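Sortase, SrtB family (Streptococcus pneumoniae PCS8235, PDB 4Y4Q) is an SrtB-family sortase of the type II pilus, probably a cysteine transpeptidase that helps assemble pilin at the cell surface. Local coordinates at residues L72-L86 against H153-L167. Sequence-based numbering, arbitrary orientation.
Sequences LGWINVYGTNIDYPL and HRYGSIYYNGVEKGL
Tyr-78 lays its ring across the start of strand 155-160, one face resting on Gly-156: the CA stands 3.9 Å from the ring centroid, 20° off the normal, a CH-pi contact. With chi1 at -59°, CG is turned opposite the carbonyl carbon, which sends the ring back over the partner strand; CD2 reaches CB of Tyr-155 and OH ends 3.6 Å from Ser-157 CB. The two strands come closest at Val-77 and Gly-156, whose CA atoms are 4.0 Å apart.

Beneath the ring, strands 73-77 and 155-160 run antiparallel. Trp-74 with Tyr-159 and Asn-76 with Ser-157 are the hydrogen-bonded pairs, and Tyr-159 N to Trp-74 O is the shortest and straightest link (2.7 Å, 171°). Beyond them the ladder slackens: Tyr-78 N still reaches Tyr-155 O at 3.2 Å, while a water donates to both Tyr-78 O and Tyr-155 O.

On the face opposite Tyr-78, the contact is aliphatic. Ile-75 extends CG1 away from its backbone N, and its CD1 meets Leu-167 CD1 at 3.8 Å, the two branches lying roughly perpendicular. Ile-158, similarly extended, brings CD1 to 4.0 Å from Leu-86 CD1. Beside the type II turn from Val-77 to Thr-80, His-153 turns its ring edge toward the carbonyl oxygens of Tyr-78 and Gly-79, while its ND1 bonds to Phe-149 O and its ring stacks on Phe-149.

The contact thus joins two beta hairpins within the sortase beta-barrel. Ile-75 and Leu-86 pack on Ile-110 of strand 110-112, Ile-158 and Leu-167 share Ile-219 of strand 218-225, and helix 147-152 leads directly into His-153.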
ATOM      1  N   LEU A  72      -3.505 -10.130   9.661  1.00 40.40           N
ATOM      2  CA  LEU A  72      -4.756  -9.390   9.793  1.00 43.88           C
ATOM      3  C   LEU A  72      -5.487  -9.224   8.465  1.00 42.20           C
ATOM      4  O   LEU A  72      -6.651  -8.829   8.437  1.00 45.50           O
ATOM      5  CB  LEU A  72      -4.525  -8.029  10.459  1.00 50.03           C
ATOM      6  CG  LEU A  72      -3.629  -7.031   9.742  1.00 51.81           C
ATOM      7  CD1 LEU A  72      -4.425  -6.196   8.751  1.00 48.07           C
ATOM      8  CD2 LEU A  72      -2.918  -6.140  10.755  1.00 55.14           C
ATOM      9  N   GLY A  73      -4.811  -9.517   7.362  1.00 42.91           N
ATOM     10  CA  GLY A  73      -5.480  -9.468   6.075  1.00 38.80           C
ATOM     11  C   GLY A  73      -4.605  -9.925   4.932  1.00 33.65           C
ATOM     12  O   GLY A  73      -3.598 -10.610   5.139  1.00 35.64           O
ATOM     13  N   TRP A  74      -4.981  -9.531   3.722  1.00 36.01           N
ATOM     14  CA  TRP A  74      -4.287  -9.991   2.525  1.00 37.79           C
ATOM     15  C   TRP A  74      -4.494  -8.986   1.400  1.00 32.61           C
ATOM     16  O   TRP A  74      -5.575  -8.394   1.286  1.00 30.13           O
ATOM     17  CB  TRP A  74      -4.815 -11.367   2.104  1.00 33.76           C
ATOM     18  CG  TRP A  74      -3.905 -12.076   1.168  1.00 35.45           C
ATOM     19  CD1 TRP A  74      -3.774 -11.856  -0.170  1.00 31.08           C
ATOM     20  CD2 TRP A  74      -2.978 -13.125   1.500  1.00 36.25           C
ATOM     21  NE1 TRP A  74      -2.828 -12.711  -0.697  1.00 38.47           N
ATOM     22  CE2 TRP A  74      -2.324 -13.497   0.309  1.00 38.36           C
ATOM     23  CE3 TRP A  74      -2.646 -13.787   2.688  1.00 38.40           C
ATOM     24  CZ2 TRP A  74      -1.352 -14.513   0.268  1.00 43.55           C
ATOM     25  CZ3 TRP A  74      -1.681 -14.788   2.651  1.00 44.77           C
ATOM     26  CH2 TRP A  74      -1.046 -15.145   1.447  1.00 42.94           C
ATOM     27  N   ILE A  75      -3.460  -8.790   0.579  1.00 26.87           N
ATOM     28  CA  ILE A  75      -3.529  -7.836  -0.528  1.00 27.58           C
ATOM     29  C   ILE A  75      -3.084  -8.456  -1.854  1.00 28.22           C
ATOM     30  O   ILE A  75      -2.077  -9.173  -1.926  1.00 29.42           O
ATOM     31  CB  ILE A  75      -2.692  -6.556  -0.231  1.00 28.22           C
ATOM     32  CG1 ILE A  75      -2.845  -5.513  -1.337  1.00 27.16           C
ATOM     33  CG2 ILE A  75      -1.224  -6.888  -0.030  1.00 37.97           C
ATOM     34  CD1 ILE A  75      -2.489  -4.088  -0.851  1.00 29.84           C
ATOM     35  N   ASN A  76      -3.829  -8.152  -2.910  1.00 28.36           N
ATOM     36  CA  ASN A  76      -3.554  -8.706  -4.228  1.00 29.13           C
ATOM     37  C   ASN A  76      -3.666  -7.604  -5.281  1.00 33.82           C
ATOM     38  O   ASN A  76      -4.594  -6.800  -5.236  1.00 36.20           O
ATOM     39  CB  ASN A  76      -4.568  -9.811  -4.512  1.00 34.10           C
ATOM     40  CG  ASN A  76      -4.234 -10.621  -5.757  1.00 53.20           C
ATOM     41  OD1 ASN A  76      -3.150 -10.497  -6.332  1.00 61.84           O
ATOM     42  ND2 ASN A  76      -5.167 -11.473  -6.170  1.00 62.33           N
ATOM     43  N   VAL A  77      -2.711  -7.547  -6.207  1.00 32.85           N
ATOM     44  CA  VAL A  77      -2.854  -6.713  -7.393  1.00 28.28           C
ATOM     45  C   VAL A  77      -2.795  -7.609  -8.637  1.00 34.81           C
ATOM     46  O   VAL A  77      -1.771  -8.256  -8.913  1.00 31.49           O
ATOM     47  CB  VAL A  77      -1.776  -5.625  -7.474  1.00 28.22           C
ATOM     48  CG1 VAL A  77      -1.899  -4.842  -8.802  1.00 24.99           C
ATOM     49  CG2 VAL A  77      -1.886  -4.680  -6.292  1.00 22.96           C
ATOM     50  N   TYR A  78      -3.897  -7.647  -9.379  1.00 36.51           N
ATOM     51  CA  TYR A  78      -4.069  -8.622 -10.457  1.00 40.50           C
ATOM     52  C   TYR A  78      -2.931  -8.626 -11.472  1.00 33.43           C
ATOM     53  O   TYR A  78      -2.363  -7.587 -11.771  1.00 37.01           O
ATOM     54  CB  TYR A  78      -5.409  -8.386 -11.155  1.00 43.33           C
ATOM     55  CG  TYR A  78      -6.583  -8.488 -10.210  1.00 47.05           C
ATOM     56  CD1 TYR A  78      -6.663  -9.522  -9.291  1.00 53.52           C
ATOM     57  CD2 TYR A  78      -7.606  -7.550 -10.230  1.00 43.83           C
ATOM     58  CE1 TYR A  78      -7.733  -9.627  -8.422  1.00 52.78           C
ATOM     59  CE2 TYR A  78      -8.686  -7.642  -9.352  1.00 37.27           C
ATOM     60  CZ  TYR A  78      -8.741  -8.688  -8.459  1.00 45.99           C
ATOM     61  OH  TYR A  78      -9.806  -8.793  -7.593  1.00 53.50           O
ATOM     62  N   GLY A  79      -2.598  -9.807 -11.986  1.00 37.50           N
ATOM     63  CA  GLY A  79      -1.512  -9.943 -12.941  1.00 36.95           C
ATOM     64  C   GLY A  79      -0.122  -9.583 -12.425  1.00 42.55           C
ATOM     65  O   GLY A  79       0.810  -9.495 -13.222  1.00 47.13           O
ATOM     66  N   THR A  80       0.037  -9.371 -11.116  1.00 36.66           N
ATOM     67  CA  THR A  80       1.366  -9.087 -10.568  1.00 38.84           C
ATOM     68  C   THR A  80       1.771 -10.072  -9.479  1.00 38.61           C
ATOM     69  O   THR A  80       0.980 -10.937  -9.102  1.00 38.44           O
ATOM     70  CB  THR A  80       1.441  -7.692  -9.948  1.00 35.74           C
ATOM     71  OG1 THR A  80       0.726  -7.686  -8.704  1.00 35.39           O
ATOM     72  CG2 THR A  80       0.865  -6.635 -10.890  1.00 32.63           C
ATOM     73  N   ASN A  81       2.999  -9.927  -8.975  1.00 33.52           N
ATOM     74  CA  ASN A  81       3.470 -10.717  -7.834  1.00 43.53           C
ATOM     75  C   ASN A  81       3.108 -10.079  -6.489  1.00 39.34           C
ATOM     76  O   ASN A  81       3.612 -10.478  -5.449  1.00 38.23           O
ATOM     77  CB  ASN A  81       4.984 -10.933  -7.907  1.00 45.23           C
ATOM     78  CG  ASN A  81       5.405 -11.758  -9.120  1.00 65.03           C
ATOM     79  OD1 ASN A  81       4.803 -12.792  -9.426  1.00 65.99           O
ATOM     80  ND2 ASN A  81       6.441 -11.296  -9.822  1.00 65.48           N
ATOM     81  N   ILE A  82       2.253  -9.069  -6.511  1.00 36.45           N
ATOM     82  CA  ILE A  82       1.809  -8.446  -5.270  1.00 36.06           C
ATOM     83  C   ILE A  82       0.665  -9.278  -4.721  1.00 34.58           C
ATOM     84  O   ILE A  82      -0.481  -9.159  -5.173  1.00 35.25           O
ATOM     85  CB  ILE A  82       1.369  -7.012  -5.515  1.00 37.54           C
ATOM     86  CG1 ILE A  82       2.501  -6.263  -6.229  1.00 31.39           C
ATOM     87  CG2 ILE A  82       0.985  -6.347  -4.200  1.00 37.98           C
ATOM     88  CD1 ILE A  82       2.260  -4.779  -6.435  1.00 28.20           C
ATOM     89  N   ASP A  83       1.061 -10.327  -4.027  1.00 37.08           N
ATOM     90  CA  ASP A  83       0.157 -11.175  -3.303  1.00 37.86           C
ATOM     91  C   ASP A  83       0.883 -11.259  -1.999  1.00 39.73           C
ATOM     92  O   ASP A  83       2.042 -11.670  -1.953  1.00 47.53           O
ATOM     93  CB  ASP A  83       0.064 -12.552  -3.954  1.00 45.92           C
ATOM     94  CG  ASP A  83      -1.017 -13.417  -3.336  1.00 49.86           C
ATOM     95  OD1 ASP A  83      -2.077 -12.871  -2.965  1.00 46.85           O
ATOM     96  OD2 ASP A  83      -0.807 -14.643  -3.221  1.00 58.00           O
ATOM     97  N   TYR A  84       0.222 -10.868  -0.929  1.00 37.92           N
ATOM     98  CA  TYR A  84       0.907 -10.883   0.354  1.00 39.75           C
ATOM     99  C   TYR A  84      -0.052 -10.819   1.537  1.00 35.75           C
ATOM    100  O   TYR A  84      -1.086 -10.138   1.477  1.00 30.88           O
ATOM    101  CB  TYR A  84       1.852  -9.673   0.446  1.00 42.88           C
ATOM    102  CG  TYR A  84       2.968  -9.644  -0.582  1.00 37.87           C
ATOM    103  CD1 TYR A  84       3.873 -10.699  -0.689  1.00 44.62           C
ATOM    104  CD2 TYR A  84       3.140  -8.543  -1.419  1.00 36.34           C
ATOM    105  CE1 TYR A  84       4.906 -10.674  -1.624  1.00 46.16           C
ATOM    106  CE2 TYR A  84       4.170  -8.506  -2.354  1.00 43.94           C
ATOM    107  CZ  TYR A  84       5.047  -9.575  -2.452  1.00 46.10           C
ATOM    108  OH  TYR A  84       6.068  -9.539  -3.376  1.00 53.79           O
ATOM    109  N   PRO A  85       0.294 -11.521   2.625  1.00 33.10           N
ATOM    110  CA  PRO A  85      -0.431 -11.339   3.885  1.00 33.20           C
ATOM    111  C   PRO A  85      -0.108  -9.966   4.429  1.00 33.12           C
ATOM    112  O   PRO A  85       0.997  -9.468   4.192  1.00 33.45           O
ATOM    113  CB  PRO A  85       0.184 -12.397   4.801  1.00 34.10           C
ATOM    114  CG  PRO A  85       1.556 -12.646   4.238  1.00 34.57           C
ATOM    115  CD  PRO A  85       1.400 -12.487   2.747  1.00 33.19           C
ATOM    116  N   LEU A  86      -1.057  -9.367   5.137  1.00 30.13           N
ATOM    117  CA  LEU A  86      -0.834  -8.098   5.809  1.00 29.46           C
ATOM    118  C   LEU A  86      -0.636  -8.359   7.293  1.00 32.92           C
ATOM    119  O   LEU A  86      -1.357  -9.160   7.895  1.00 35.21           O
ATOM    120  CB  LEU A  86      -2.045  -7.190   5.620  1.00 32.28           C
ATOM    121  CG  LEU A  86      -2.348  -6.823   4.180  1.00 31.84           C
ATOM    122  CD1 LEU A  86      -3.608  -5.987   4.101  1.00 30.00           C
ATOM    123  CD2 LEU A  86      -1.157  -6.091   3.595  1.00 37.63           C
ATOM    124  N   HIS A 153      -2.038  -2.352 -15.131  1.00 38.01           N
ATOM    125  CA  HIS A 153      -2.367  -2.871 -13.832  1.00 30.12           C
ATOM    126  C   HIS A 153      -3.100  -1.731 -13.181  1.00 29.53           C
ATOM    127  O   HIS A 153      -2.500  -0.732 -12.784  1.00 30.33           O
ATOM    128  CB  HIS A 153      -1.100  -3.209 -13.046  1.00 28.20           C
ATOM    129  CG  HIS A 153      -0.224  -4.220 -13.719  1.00 31.96           C
ATOM    130  ND1 HIS A 153       0.738  -3.874 -14.643  1.00 31.24           N
ATOM    131  CD2 HIS A 153      -0.165  -5.567 -13.600  1.00 32.24           C
ATOM    132  CE1 HIS A 153       1.351  -4.964 -15.065  1.00 39.85           C
ATOM    133  NE2 HIS A 153       0.823  -6.005 -14.448  1.00 32.11           N
ATOM    134  N   ARG A 154      -4.409  -1.884 -13.064  1.00 28.85           N
ATOM    135  CA  ARG A 154      -5.202  -0.883 -12.377  1.00 28.70           C
ATOM    136  C   ARG A 154      -5.884  -1.430 -11.126  1.00 30.00           C
ATOM    137  O   ARG A 154      -6.043  -0.719 -10.143  1.00 27.22           O
ATOM    138  CB  ARG A 154      -6.247  -0.329 -13.356  1.00 27.12           C
ATOM    139  CG  ARG A 154      -7.199   0.706 -12.775  1.00 29.53           C
ATOM    140  CD  ARG A 154      -7.933   1.408 -13.896  1.00 34.71           C
ATOM    141  NE  ARG A 154      -9.095   2.175 -13.460  1.00 42.29           N
ATOM    142  CZ  ARG A 154      -9.775   2.995 -14.259  1.00 49.84           C
ATOM    143  NH1 ARG A 154      -9.391   3.161 -15.519  1.00 53.24           N
ATOM    144  NH2 ARG A 154     -10.832   3.651 -13.805  1.00 49.65           N
ATOM    145  N   TYR A 155      -6.289  -2.693 -11.165  1.00 32.00           N
ATOM    146  CA  TYR A 155      -7.153  -3.224 -10.117  1.00 32.38           C
ATOM    147  C   TYR A 155      -6.492  -4.296  -9.257  1.00 33.38           C
ATOM    148  O   TYR A 155      -5.493  -4.929  -9.642  1.00 25.38           O
ATOM    149  CB  TYR A 155      -8.469  -3.766 -10.710  1.00 29.37           C
ATOM    150  CG  TYR A 155      -9.281  -2.748 -11.491  1.00 34.11           C
ATOM    151  CD1 TYR A 155     -10.081  -1.810 -10.842  1.00 31.65           C
ATOM    152  CD2 TYR A 155      -9.262  -2.737 -12.880  1.00 33.18           C
ATOM    153  CE1 TYR A 155     -10.830  -0.886 -11.560  1.00 34.05           C
ATOM    154  CE2 TYR A 155     -10.007  -1.820 -13.603  1.00 34.64           C
ATOM    155  CZ  TYR A 155     -10.782  -0.893 -12.940  1.00 36.86           C
ATOM    156  OH  TYR A 155     -11.527   0.015 -13.666  1.00 37.32           O
ATOM    157  N   GLY A 156      -7.078  -4.489  -8.080  1.00 27.74           N
ATOM    158  CA  GLY A 156      -6.627  -5.494  -7.140  1.00 30.92           C
ATOM    159  C   GLY A 156      -7.709  -5.695  -6.098  1.00 35.78           C
ATOM    160  O   GLY A 156      -8.831  -5.192  -6.243  1.00 36.55           O
ATOM    161  N   SER A 157      -7.394  -6.436  -5.046  1.00 29.40           N
ATOM    162  CA  SER A 157      -8.361  -6.623  -3.977  1.00 29.60           C
ATOM    163  C   SER A 157      -7.612  -6.631  -2.669  1.00 34.34           C
ATOM    164  O   SER A 157      -6.378  -6.798  -2.632  1.00 29.54           O
ATOM    165  CB  SER A 157      -9.093  -7.934  -4.142  1.00 35.98           C
ATOM    166  OG  SER A 157      -8.158  -8.986  -4.069  1.00 47.15           O
ATOM    167  N   ILE A 158      -8.353  -6.418  -1.592  1.00 36.65           N
ATOM    168  CA  ILE A 158      -7.752  -6.463  -0.277  1.00 32.91           C
ATOM    169  C   ILE A 158      -8.750  -7.098   0.672  1.00 37.37           C
ATOM    170  O   ILE A 158      -9.952  -6.846   0.583  1.00 42.68           O
ATOM    171  CB  ILE A 158      -7.306  -5.057   0.180  1.00 36.31           C
ATOM    172  CG1 ILE A 158      -6.647  -5.122   1.563  1.00 31.04           C
ATOM    173  CG2 ILE A 158      -8.478  -4.082   0.176  1.00 41.21           C
ATOM    174  CD1 ILE A 158      -6.164  -3.771   2.047  1.00 29.33           C
ATOM    175  N   TYR A 159      -8.260  -7.968   1.542  1.00 42.81           N
ATOM    176  CA  TYR A 159      -9.109  -8.576   2.543  1.00 45.28           C
ATOM    177  C   TYR A 159      -8.642  -8.085   3.902  1.00 44.61           C
ATOM    178  O   TYR A 159      -7.437  -8.049   4.172  1.00 44.59           O
ATOM    179  CB  TYR A 159      -9.018 -10.095   2.462  1.00 52.95           C
ATOM    180  CG  TYR A 159      -9.902 -10.806   3.459  1.00 62.07           C
ATOM    181  CD1 TYR A 159      -9.493 -10.994   4.776  1.00 66.74           C
ATOM    182  CD2 TYR A 159     -11.149 -11.282   3.087  1.00 64.22           C
ATOM    183  CE1 TYR A 159     -10.304 -11.632   5.693  1.00 69.73           C
ATOM    184  CE2 TYR A 159     -11.959 -11.939   3.991  1.00 69.67           C
ATOM    185  CZ  TYR A 159     -11.532 -12.114   5.290  1.00 73.43           C
ATOM    186  OH  TYR A 159     -12.347 -12.774   6.183  1.00 83.40           O
ATOM    187  N   TYR A 160      -9.595  -7.684   4.741  1.00 43.57           N
ATOM    188  CA  TYR A 160      -9.297  -7.221   6.097  1.00 41.92           C
ATOM    189  C   TYR A 160     -10.567  -7.271   6.939  1.00 46.84           C
ATOM    190  O   TYR A 160     -11.672  -7.104   6.416  1.00 47.52           O
ATOM    191  CB  TYR A 160      -8.704  -5.800   6.095  1.00 36.97           C
ATOM    192  CG  TYR A 160      -9.665  -4.728   5.635  1.00 47.97           C
ATOM    193  CD1 TYR A 160     -10.527  -4.102   6.536  1.00 46.68           C
ATOM    194  CD2 TYR A 160      -9.711  -4.336   4.306  1.00 47.87           C
ATOM    195  CE1 TYR A 160     -11.410  -3.128   6.120  1.00 46.26           C
ATOM    196  CE2 TYR A 160     -10.588  -3.353   3.880  1.00 49.31           C
ATOM    197  CZ  TYR A 160     -11.436  -2.756   4.791  1.00 49.71           C
ATOM    198  OH  TYR A 160     -12.314  -1.784   4.372  1.00 54.70           O
ATOM    199  N   ASN A 161     -10.400  -7.513   8.237  1.00 51.54           N
ATOM    200  CA  ASN A 161     -11.512  -7.526   9.186  1.00 55.17           C
ATOM    201  C   ASN A 161     -12.693  -8.389   8.759  1.00 58.87           C
ATOM    202  O   ASN A 161     -13.847  -8.065   9.049  1.00 61.89           O
ATOM    203  CB  ASN A 161     -11.993  -6.099   9.489  1.00 62.39           C
ATOM    204  CG  ASN A 161     -12.708  -5.998  10.831  1.00 73.29           C
ATOM    205  OD1 ASN A 161     -12.228  -6.513  11.844  1.00 75.53           O
ATOM    206  ND2 ASN A 161     -13.872  -5.353  10.837  1.00 74.79           N
ATOM    207  N   GLY A 162     -12.406  -9.486   8.067  1.00 59.69           N
ATOM    208  CA  GLY A 162     -13.453 -10.410   7.679  1.00 64.42           C
ATOM    209  C   GLY A 162     -14.168 -10.039   6.392  1.00 65.77           C
ATOM    210  O   GLY A 162     -15.113 -10.724   5.995  1.00 64.62           O
ATOM    211  N   VAL A 163     -13.721  -8.964   5.736  1.00 64.52           N
ATOM    212  CA  VAL A 163     -14.377  -8.496   4.507  1.00 58.03           C
ATOM    213  C   VAL A 163     -13.413  -8.326   3.331  1.00 51.49           C
ATOM    214  O   VAL A 163     -12.220  -8.051   3.520  1.00 49.78           O
ATOM    215  CB  VAL A 163     -15.151  -7.173   4.734  1.00 57.34           C
ATOM    216  CG1 VAL A 163     -16.041  -7.275   5.977  1.00 62.86           C
ATOM    217  CG2 VAL A 163     -14.199  -6.003   4.877  1.00 52.19           C
ATOM    218  N   GLU A 164     -13.947  -8.483   2.119  1.00 51.46           N
ATOM    219  CA  GLU A 164     -13.172  -8.312   0.891  1.00 48.37           C
ATOM    220  C   GLU A 164     -13.593  -7.053   0.127  1.00 49.96           C
ATOM    221  O   GLU A 164     -14.769  -6.874  -0.189  1.00 53.42           O
ATOM    222  CB  GLU A 164     -13.296  -9.545  -0.013  1.00 55.82           C
ATOM    223  CG  GLU A 164     -12.459  -9.449  -1.294  1.00 61.62           C
ATOM    224  CD  GLU A 164     -12.061 -10.807  -1.851  1.00 73.85           C
ATOM    225  OE1 GLU A 164     -12.947 -11.670  -2.025  1.00 83.52           O
ATOM    226  OE2 GLU A 164     -10.857 -11.014  -2.117  1.00 75.24           O
ATOM    227  N   LYS A 165     -12.626  -6.184  -0.157  1.00 43.63           N
ATOM    228  CA  LYS A 165     -12.870  -4.940  -0.880  1.00 40.82           C
ATOM    229  C   LYS A 165     -11.988  -4.904  -2.118  1.00 40.24           C
ATOM    230  O   LYS A 165     -10.962  -5.596  -2.182  1.00 39.02           O
ATOM    231  CB  LYS A 165     -12.512  -3.739  -0.003  1.00 39.77           C
ATOM    232  CG  LYS A 165     -13.356  -3.567   1.268  1.00 45.21           C
ATOM    233  CD  LYS A 165     -14.769  -3.113   0.929  1.00 47.40           C
ATOM    234  CE  LYS A 165     -15.611  -2.899   2.171  1.00 56.65           C
ATOM    235  NZ  LYS A 165     -17.065  -2.936   1.821  1.00 67.77           N
ATOM    236  N   GLY A 166     -12.371  -4.084  -3.091  1.00 34.89           N
ATOM    237  CA  GLY A 166     -11.585  -3.931  -4.302  1.00 30.04           C
ATOM    238  C   GLY A 166     -10.570  -2.836  -4.090  1.00 34.11           C
ATOM    239  O   GLY A 166     -10.710  -2.030  -3.154  1.00 33.57           O
ATOM    240  N   LEU A 167      -9.536  -2.829  -4.928  1.00 32.75           N
ATOM    241  CA  LEU A 167      -8.518  -1.784  -4.910  1.00 27.00           C
ATOM    242  C   LEU A 167      -8.423  -1.203  -6.300  1.00 30.98           C
ATOM    243  O   LEU A 167      -8.413  -1.950  -7.281  1.00 33.01           O
ATOM    244  CB  LEU A 167      -7.154  -2.368  -4.557  1.00 24.72           C
ATOM    245  CG  LEU A 167      -6.836  -2.804  -3.126  1.00 31.73           C
ATOM    246  CD1 LEU A 167      -5.435  -3.393  -3.103  1.00 23.64           C
ATOM    247  CD2 LEU A 167      -6.940  -1.614  -2.159  1.00 28.56           C
TER
HETATM  248  O   HOH W   1      -4.078  -5.194 -11.932  1.00 28.16           O